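Local coordinates for Molybdate/tungstate binding protein (Sporomusa ovata, PDB 1FR3) that binds molybdate and tungstate as a six-chain assembly and probably serves in molybdate storage and homeostasis, at residues Ala23-Asp28 with Asp41-Leu46. Residues are numbered along the deposited sequence; the frame is centred on the assembly and turned at random.
Sequences AKIVMD and DSVADL
Val43 meets Ala23 and Ile25 through methyls, with no ring or other flat group between them; these methyls alone join the antiparallel sheet of this TOBE domain of the OB clan to its short helix 40-46. One branch of Val43, CG2, does all the touching. It stands 3.6 Å from Ala23 CB and 3.8 Å from Ile25 CD1, so a single helix methyl bridges two residues that face the same way, two apart on strand 22-29. In Val43, CG1 is anti to the backbone N (chi1 171°), which swings CG2 to the strand side. Ile25 reaches the valine with its longer branch: CG1 lies anti to the carbonyl carbon (chi1 -46°), and a further bend at chi2 of -58° brings CD1 into contact, the isoleucine and valine side chains running by one another and pointing opposite ways. All three residues are buried, though the nearest CA atoms, those of Ala23 and Val43, are 7.5 Å apart. Lys18 of strand 7-18 also packs on Val43, and Ile38 on Ile25. The preceding residue, Ser42, belongs to a tungstate pocket, and its OG hydrogen-bonds the anion oxygen O1, Thr39 OG1 and Ser4 O of a neighbouring subunit.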
ATOM      1  N   ALA A  23      -7.614  14.342  -3.038  1.00  6.93           N
ATOM      2  CA  ALA A  23      -7.903  15.357  -2.033  1.00  7.65           C
ATOM      3  C   ALA A  23      -7.008  15.127  -0.816  1.00  7.62           C
ATOM      4  O   ALA A  23      -6.774  13.975  -0.442  1.00  7.31           O
ATOM      5  CB  ALA A  23      -9.361  15.308  -1.607  1.00  7.32           C
ATOM      6  N   LYS A  24      -6.483  16.203  -0.259  1.00  7.00           N
ATOM      7  CA  LYS A  24      -5.672  16.118   0.952  1.00  6.73           C
ATOM      8  C   LYS A  24      -6.590  16.360   2.143  1.00  6.90           C
ATOM      9  O   LYS A  24      -7.243  17.401   2.209  1.00  7.41           O
ATOM     10  CB  LYS A  24      -4.548  17.160   0.939  1.00  7.75           C
ATOM     11  CG  LYS A  24      -3.770  17.212   2.248  1.00  9.10           C
ATOM     12  CD  LYS A  24      -2.646  18.223   2.248  1.00 10.88           C
ATOM     13  CE  LYS A  24      -3.103  19.657   2.085  1.00 11.24           C
ATOM     14  NZ  LYS A  24      -1.996  20.628   2.356  1.00 13.30           N
ATOM     15  N   ILE A  25      -6.641  15.419   3.083  1.00  6.35           N
ATOM     16  CA  ILE A  25      -7.478  15.566   4.267  1.00  5.91           C
ATOM     17  C   ILE A  25      -6.529  15.756   5.457  1.00  5.93           C
ATOM     18  O   ILE A  25      -5.780  14.833   5.773  1.00  6.53           O
ATOM     19  CB  ILE A  25      -8.375  14.348   4.537  1.00  5.84           C
ATOM     20  CG1 ILE A  25      -9.081  13.853   3.276  1.00  6.80           C
ATOM     21  CG2 ILE A  25      -9.402  14.658   5.622  1.00  6.60           C
ATOM     22  CD1 ILE A  25      -9.948  14.838   2.545  1.00  7.19           C
ATOM     23  N   VAL A  26      -6.521  16.962   6.000  1.00  5.90           N
ATOM     24  CA  VAL A  26      -5.644  17.278   7.130  1.00  6.85           C
ATOM     25  C   VAL A  26      -6.466  17.104   8.407  1.00  6.67           C
ATOM     26  O   VAL A  26      -7.531  17.708   8.536  1.00  7.22           O
ATOM     27  CB  VAL A  26      -5.088  18.707   7.075  1.00  7.03           C
ATOM     28  CG1 VAL A  26      -4.070  18.900   8.196  1.00  7.67           C
ATOM     29  CG2 VAL A  26      -4.430  18.991   5.731  1.00  7.70           C
ATOM     30  N   MET A  27      -5.992  16.256   9.312  1.00  6.32           N
ATOM     31  CA  MET A  27      -6.737  15.978  10.530  1.00  6.44           C
ATOM     32  C   MET A  27      -5.899  16.207  11.776  1.00  6.48           C
ATOM     33  O   MET A  27      -4.668  16.242  11.729  1.00  7.24           O
ATOM     34  CB  MET A  27      -7.171  14.501  10.499  1.00  6.93           C
ATOM     35  CG  MET A  27      -8.164  14.187   9.389  1.00  6.76           C
ATOM     36  SD  MET A  27      -8.350  12.407   9.116  1.00  6.49           S
ATOM     37  CE  MET A  27      -6.857  12.056   8.190  1.00  8.07           C
ATOM     38  N   ASP A  28      -6.587  16.359  12.898  1.00  8.10           N
ATOM     39  CA  ASP A  28      -5.919  16.449  14.188  1.00  8.21           C
ATOM     40  C   ASP A  28      -6.245  15.177  14.977  1.00  7.67           C
ATOM     41  O   ASP A  28      -7.409  14.787  15.047  1.00  7.63           O
ATOM     42  CB  ASP A  28      -6.361  17.656  15.022  1.00 10.06           C
ATOM     43  CG  ASP A  28      -5.649  17.659  16.370  1.00 11.52           C
ATOM     44  OD1 ASP A  28      -6.295  17.299  17.372  1.00 13.27           O
ATOM     45  OD2 ASP A  28      -4.454  18.011  16.416  1.00 13.77           O
ATOM     46  N   ASP A  41     -13.846  11.785  -5.024  1.00 10.94           N
ATOM     47  CA  ASP A  41     -15.098  11.042  -5.010  1.00 11.81           C
ATOM     48  C   ASP A  41     -15.499  10.706  -3.575  1.00 10.36           C
ATOM     49  O   ASP A  41     -16.664  10.802  -3.197  1.00 10.21           O
ATOM     50  CB  ASP A  41     -14.951   9.752  -5.820  1.00 14.02           C
ATOM     51  CG  ASP A  41     -14.555  10.028  -7.267  1.00 16.13           C
ATOM     52  OD1 ASP A  41     -13.414  10.510  -7.448  1.00 17.26           O
ATOM     53  OD2 ASP A  41     -15.359   9.743  -8.172  1.00 18.31           O
ATOM     54  N   SER A  42     -14.506  10.311  -2.777  1.00  9.06           N
ATOM     55  CA  SER A  42     -14.758   9.965  -1.376  1.00  8.79           C
ATOM     56  C   SER A  42     -15.146  11.186  -0.555  1.00  8.27           C
ATOM     57  O   SER A  42     -15.967  11.089   0.357  1.00  8.29           O
ATOM     58  CB  SER A  42     -13.519   9.290  -0.783  1.00  9.23           C
ATOM     59  OG  SER A  42     -13.326   8.003  -1.339  1.00  9.59           O
ATOM     60  N   VAL A  43     -14.541  12.338  -0.848  1.00  8.35           N
ATOM     61  CA  VAL A  43     -14.910  13.565  -0.133  1.00  8.83           C
ATOM     62  C   VAL A  43     -16.396  13.861  -0.343  1.00  9.41           C
ATOM     63  O   VAL A  43     -17.111  14.194   0.597  1.00  9.84           O
ATOM     64  CB  VAL A  43     -14.050  14.753  -0.588  1.00  8.65           C
ATOM     65  CG1 VAL A  43     -14.570  16.060  -0.008  1.00 10.29           C
ATOM     66  CG2 VAL A  43     -12.605  14.515  -0.157  1.00  9.74           C
ATOM     67  N   ALA A  44     -16.828  13.715  -1.588  1.00 10.76           N
ATOM     68  CA  ALA A  44     -18.218  13.929  -1.965  1.00 11.52           C
ATOM     69  C   ALA A  44     -19.153  12.903  -1.334  1.00 11.24           C
ATOM     70  O   ALA A  44     -20.173  13.255  -0.750  1.00 11.90           O
ATOM     71  CB  ALA A  44     -18.342  13.865  -3.483  1.00 12.02           C
ATOM     72  N   ASP A  45     -18.773  11.632  -1.407  1.00 10.26           N
ATOM     73  CA  ASP A  45     -19.579  10.547  -0.857  1.00 10.55           C
ATOM     74  C   ASP A  45     -19.744  10.670   0.649  1.00 10.84           C
ATOM     75  O   ASP A  45     -20.847  10.537   1.182  1.00 11.83           O
ATOM     76  CB  ASP A  45     -18.965   9.203  -1.248  1.00 10.48           C
ATOM     77  CG  ASP A  45     -19.786   7.994  -0.852  1.00 11.15           C
ATOM     78  OD1 ASP A  45     -21.032   8.078  -0.780  1.00 11.87           O
ATOM     79  OD2 ASP A  45     -19.162   6.935  -0.608  1.00 10.00           O
ATOM     80  N   LEU A  46     -18.644  10.907   1.357  1.00 10.20           N
ATOM     81  CA  LEU A  46     -18.667  11.043   2.806  1.00 11.04           C
ATOM     82  C   LEU A  46     -19.122  12.430   3.243  1.00 11.67           C
ATOM     83  O   LEU A  46     -19.437  12.657   4.412  1.00 12.00           O
ATOM     84  CB  LEU A  46     -17.278  10.735   3.383  1.00 11.22           C
ATOM     85  CG  LEU A  46     -16.898   9.265   3.558  1.00 11.32           C
ATOM     86  CD1 LEU A  46     -16.777   8.549   2.221  1.00 12.27           C
ATOM     87  CD2 LEU A  46     -15.599   9.119   4.344  1.00 10.99           C
TER